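Local coordinates for protein alpha-fucosidase GH29 (Fusarium graminearum, PDB 4PSR) that hydrolyses alpha-L-fucosides as a fungal family GH29 retaining-type glycoside hydrolase, probably releasing alpha-1,6-linked core fucose from the glycans of glycoproteins, at residues His17-Trp23 and Lys265-Thr269; Tyr24-Lys28 and Pro298-Thr302. All blocks are in the same frame, centred on the assembly; numbering follows the deposited sequence.

Contact 1. Residues His17-Trp23 and Lys265-Thr269; sequences HNAAPEW and KEVVT. With NA (sodium ion), chain J.
The backbones of His17-Trp23 and Lys265-Thr269 stay well apart, with CA atoms 6.2 Å from each other at Ala19 and Val268, so side chains and water make the join. It lies at the N-terminal end of the TIM barrel, where the loop into helix 22-27 passes over the start of strand 268-272. Trp23 supplies a direct hydrogen bond: NE1 donates its N-H to Glu266 O at 2.9 Å, with an N-H...O angle of 157° and the oxygen almost in the indole plane. With chi1 at 71°, CG sits between backbone N and carbonyl carbon, the indole turned to the residues just before the strand. Pro21, at the N-cap position, packs tightly on the barrel strand, its CD 3.4 Å from Val268 CG2. Its CB lies beside the Glu266 carboxylate, whose two oxygens reach the helix start through water: OE1 to Glu22 N and OE2 to Trp23 N, a placement that would suit the positive end of the helix dipole. At the other end, the His17 ring presents its edge to Val267 O, while Ser282 O holds ND1. His17 O binds the sodium ion at 2.4 Å, together with Asp15 O, Thr281 O and three waters.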
# COMPACT_ATOMS: atom_id res chain seq x y z
N HIS A 17 16.24 -5.17 -11.46
CA HIS A 17 16.04 -4.17 -10.42
C HIS A 17 15.40 -4.81 -9.20
O HIS A 17 14.47 -5.60 -9.33
CB HIS A 17 15.17 -3.05 -10.94
CG HIS A 17 14.88 -1.99 -9.92
ND1 HIS A 17 13.66 -1.87 -9.29
CD2 HIS A 17 15.67 -1.01 -9.43
CE1 HIS A 17 13.72 -0.86 -8.43
NE2 HIS A 17 14.93 -0.33 -8.49
N ASN A 18 15.90 -4.46 -8.02
CA ASN A 18 15.38 -5.01 -6.76
C ASN A 18 14.08 -4.28 -6.42
O ASN A 18 14.09 -3.08 -6.13
CB ASN A 18 16.42 -4.85 -5.64
CG ASN A 18 16.02 -5.57 -4.37
OD1 ASN A 18 15.40 -6.62 -4.40
ND2 ASN A 18 16.43 -5.00 -3.24
N ALA A 19 12.97 -5.00 -6.49
CA ALA A 19 11.66 -4.36 -6.42
C ALA A 19 11.39 -3.63 -5.11
O ALA A 19 10.89 -2.51 -5.11
CB ALA A 19 10.58 -5.39 -6.67
N ALA A 20 11.69 -4.30 -4.02
CA ALA A 20 11.34 -3.83 -2.67
C ALA A 20 12.60 -3.83 -1.83
O ALA A 20 12.94 -4.84 -1.18
CB ALA A 20 10.27 -4.73 -2.07
N PRO A 21 13.32 -2.70 -1.82
CA PRO A 21 14.58 -2.66 -1.06
C PRO A 21 14.32 -2.68 0.44
O PRO A 21 13.21 -2.43 0.90
CB PRO A 21 15.22 -1.35 -1.51
CG PRO A 21 14.07 -0.48 -1.91
CD PRO A 21 13.02 -1.43 -2.49
N GLU A 22 15.35 -2.98 1.22
CA GLU A 22 15.18 -3.14 2.66
C GLU A 22 14.59 -1.89 3.34
O GLU A 22 13.73 -2.05 4.22
CB GLU A 22 16.49 -3.56 3.33
CG GLU A 22 17.01 -4.88 2.82
CD GLU A 22 16.04 -6.01 3.00
OE1 GLU A 22 15.67 -6.33 4.15
OE2 GLU A 22 15.64 -6.63 2.01
N TRP A 23 14.98 -0.69 2.93
CA TRP A 23 14.42 0.50 3.59
C TRP A 23 12.89 0.57 3.41
O TRP A 23 12.17 1.05 4.31
CB TRP A 23 15.05 1.82 3.12
CG TRP A 23 14.69 2.25 1.71
CD1 TRP A 23 15.46 2.12 0.59
CD2 TRP A 23 13.49 2.93 1.29
NE1 TRP A 23 14.81 2.65 -0.50
CE2 TRP A 23 13.60 3.14 -0.10
CE3 TRP A 23 12.33 3.35 1.94
CZ2 TRP A 23 12.60 3.76 -0.84
CZ3 TRP A 23 11.34 3.98 1.18
CH2 TRP A 23 11.48 4.17 -0.18
N LYS A 265 20.70 5.80 -4.90
CA LYS A 265 19.48 5.52 -4.14
C LYS A 265 18.86 4.24 -4.63
O LYS A 265 18.96 3.91 -5.81
CB LYS A 265 18.43 6.62 -4.37
CG LYS A 265 18.85 7.99 -3.96
CD LYS A 265 17.70 8.79 -3.42
CE LYS A 265 16.72 9.23 -4.49
NZ LYS A 265 15.77 10.20 -3.90
N GLU A 266 18.20 3.53 -3.74
CA GLU A 266 17.38 2.37 -4.08
C GLU A 266 15.95 2.85 -4.24
O GLU A 266 15.30 3.20 -3.27
CB GLU A 266 17.45 1.32 -2.98
CG GLU A 266 18.82 0.73 -2.76
CD GLU A 266 18.85 -0.07 -1.51
OE1 GLU A 266 18.97 -1.31 -1.57
OE2 GLU A 266 18.70 0.55 -0.43
N VAL A 267 15.48 2.88 -5.48
CA VAL A 267 14.18 3.44 -5.80
C VAL A 267 13.16 2.35 -5.99
O VAL A 267 13.49 1.18 -6.22
CB VAL A 267 14.21 4.39 -7.03
CG1 VAL A 267 15.20 5.51 -6.77
CG2 VAL A 267 14.53 3.63 -8.35
N VAL A 268 11.90 2.73 -5.88
CA VAL A 268 10.77 1.80 -5.98
C VAL A 268 9.74 2.34 -6.94
O VAL A 268 9.45 3.54 -6.95
CB VAL A 268 10.10 1.64 -4.61
CG1 VAL A 268 8.85 0.75 -4.67
CG2 VAL A 268 11.09 1.09 -3.60
N THR A 269 9.15 1.48 -7.77
CA THR A 269 7.93 1.86 -8.46
C THR A 269 6.82 0.85 -8.20
O THR A 269 7.07 -0.36 -8.07
CB THR A 269 8.17 2.09 -9.98
OG1 THR A 269 7.07 2.79 -10.56
CG2 THR A 269 8.42 0.78 -10.73
NA NA J . 14.08 -7.96 -9.47
O HOH W 1 15.25 -0.77 -5.14
O HOH W 2 18.33 -2.73 -3.64
O HOH W 3 10.56 -1.09 -7.52
O HOH W 4 13.23 -7.98 -7.13
O HOH W 5 17.97 -3.24 -0.12
O HOH W 6 17.58 -0.44 1.83
O HOH W 7 16.33 -8.30 -8.75
O HOH W 8 13.79 -10.38 -9.80

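Contact 2. Residues Tyr24-Lys28 and Pro298-Thr302; sequences YRDAK and PYWQT
One face of the Tyr299 ring carries Arg25, whose CG stands 3.8 Å from the ring centroid and 15° off the normal, a CH-pi contact; at the ring's edge, near its plane, lies Lys28 NZ. The Arg25 guanidinium has Tyr299 CB over the centre of one face, the guanidinium plane inclined 46° to the phenol ring. Tyr24 meets Tyr299 obliquely, CE1 to CD2 at 4.0 Å, and at its own edge receives Gln301 OE1. The two share a short hydrogen bond, Tyr24 OH to Gln301 OE1 2.6 Å, on a lone pair in the carbonyl plane, with phenol and amide nearly coplanar. Asp286 takes the amide nitrogen of Gln301, fixing the flip of the group. These residues join helix 22-27 to strand 300-305 of the TIM barrel. Lys28, just past the helix with positive phi, folds back at chi2 (-48°), and NZ bonds Arg25 O at 2.8 Å and Tyr299 OH at 3.1 Å, with Thr376 O as a further acceptor. Asn338 also binds the Tyr299 hydroxyl; Arg25 NE bonds Ala20 O, and NH1 salt-bridges Glu531. The buried ammonium is thus gripped by three oxygens, which probably offset much of the cost of burying its charge.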
# COMPACT_ATOMS: atom_id res chain seq x y z
N TYR A 24 12.40 0.11 2.26
CA TYR A 24 10.98 0.17 1.97
C TYR A 24 10.23 -0.89 2.76
O TYR A 24 9.15 -0.64 3.28
CB TYR A 24 10.77 0.05 0.45
CG TYR A 24 9.33 -0.05 -0.04
CD1 TYR A 24 8.75 -1.27 -0.31
CD2 TYR A 24 8.56 1.09 -0.25
CE1 TYR A 24 7.47 -1.37 -0.78
CE2 TYR A 24 7.27 1.01 -0.74
CZ TYR A 24 6.74 -0.23 -0.99
OH TYR A 24 5.45 -0.37 -1.47
N ARG A 25 10.81 -2.07 2.90
CA ARG A 25 10.23 -3.10 3.76
C ARG A 25 10.22 -2.67 5.23
O ARG A 25 9.31 -3.05 5.99
CB ARG A 25 10.97 -4.43 3.60
CG ARG A 25 11.04 -4.97 2.18
CD ARG A 25 11.76 -6.30 2.09
NE ARG A 25 11.95 -6.69 0.69
CZ ARG A 25 11.58 -7.85 0.16
NH1 ARG A 25 11.02 -8.81 0.86
NH2 ARG A 25 11.82 -8.03 -1.14
N ASP A 26 11.21 -1.88 5.62
CA ASP A 26 11.28 -1.42 7.00
C ASP A 26 10.26 -0.33 7.29
O ASP A 26 9.92 -0.09 8.45
CB ASP A 26 12.66 -0.82 7.27
CG ASP A 26 13.79 -1.85 7.33
OD1 ASP A 26 13.53 -3.07 7.45
OD2 ASP A 26 14.95 -1.40 7.23
N ALA A 27 9.83 0.39 6.26
CA ALA A 27 9.10 1.64 6.43
C ALA A 27 7.68 1.48 6.96
O ALA A 27 7.28 2.26 7.82
CB ALA A 27 9.08 2.42 5.14
N LYS A 28 6.95 0.52 6.38
CA LYS A 28 5.60 0.11 6.78
C LYS A 28 4.45 1.06 6.49
O LYS A 28 3.40 0.62 6.00
CB LYS A 28 5.51 -0.29 8.24
CG LYS A 28 6.54 -1.38 8.67
CD LYS A 28 6.59 -2.57 7.72
CE LYS A 28 7.45 -3.67 8.27
NZ LYS A 28 7.59 -4.78 7.31
N PRO A 298 5.75 -11.97 -3.23
CA PRO A 298 6.71 -11.12 -2.51
C PRO A 298 6.09 -9.86 -1.93
O PRO A 298 4.88 -9.59 -2.08
CB PRO A 298 7.74 -10.78 -3.58
CG PRO A 298 6.94 -10.76 -4.83
CD PRO A 298 5.95 -11.87 -4.68
N TYR A 299 6.95 -9.08 -1.29
CA TYR A 299 6.54 -7.84 -0.61
C TYR A 299 5.67 -6.96 -1.51
O TYR A 299 5.99 -6.75 -2.68
CB TYR A 299 7.80 -7.05 -0.18
CG TYR A 299 7.55 -6.23 1.06
CD1 TYR A 299 7.77 -6.75 2.33
CD2 TYR A 299 7.02 -4.94 0.97
CE1 TYR A 299 7.48 -6.02 3.46
CE2 TYR A 299 6.73 -4.19 2.12
CZ TYR A 299 6.96 -4.76 3.34
OH TYR A 299 6.66 -4.09 4.47
N TRP A 300 4.59 -6.44 -0.95
CA TRP A 300 3.57 -5.70 -1.69
C TRP A 300 3.15 -4.45 -0.89
O TRP A 300 3.66 -4.22 0.24
CB TRP A 300 2.34 -6.63 -1.97
CG TRP A 300 1.84 -7.25 -0.72
CD1 TRP A 300 2.30 -8.39 -0.15
CD2 TRP A 300 0.87 -6.71 0.20
NE1 TRP A 300 1.67 -8.61 1.06
CE2 TRP A 300 0.81 -7.58 1.31
CE3 TRP A 300 0.07 -5.57 0.20
CZ2 TRP A 300 -0.04 -7.35 2.39
CZ3 TRP A 300 -0.77 -5.33 1.28
CH2 TRP A 300 -0.82 -6.23 2.37
N GLN A 301 2.26 -3.64 -1.43
CA GLN A 301 1.66 -2.56 -0.64
C GLN A 301 0.21 -2.41 -1.00
O GLN A 301 -0.27 -3.07 -1.94
CB GLN A 301 2.43 -1.23 -0.76
CG GLN A 301 2.29 -0.50 -2.10
CD GLN A 301 2.46 0.99 -1.94
OE1 GLN A 301 3.56 1.47 -1.63
NE2 GLN A 301 1.36 1.73 -2.06
N THR A 302 -0.49 -1.55 -0.27
CA THR A 302 -1.86 -1.22 -0.55
C THR A 302 -2.08 0.24 -0.15
O THR A 302 -1.30 0.80 0.65
CB THR A 302 -2.83 -2.19 0.12
OG1 THR A 302 -4.18 -1.92 -0.28
CG2 THR A 302 -2.75 -2.07 1.62

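Both contacts use helix 22-27 against the barrel sheet: contact 1 takes its first turn and the preceding loop to strand 268-272, contact 2 its later residues to strand 300-305. Their centres are about 10 Å apart and they touch, with Val268 CG2 packing on Tyr24 CG at 4.1 Å and Ala20 CB on Tyr299 CB at 3.9 Å. Contact 1, about 15 Å from the chain's centre, is partly buried, and waters bridge many of its polar groups beside a sodium site. Contact 2, about 7 Å from that centre, is buried; there a CH-pi contact, oblique ring packing and direct hydrogen bonds between protein groups replace the water bridges.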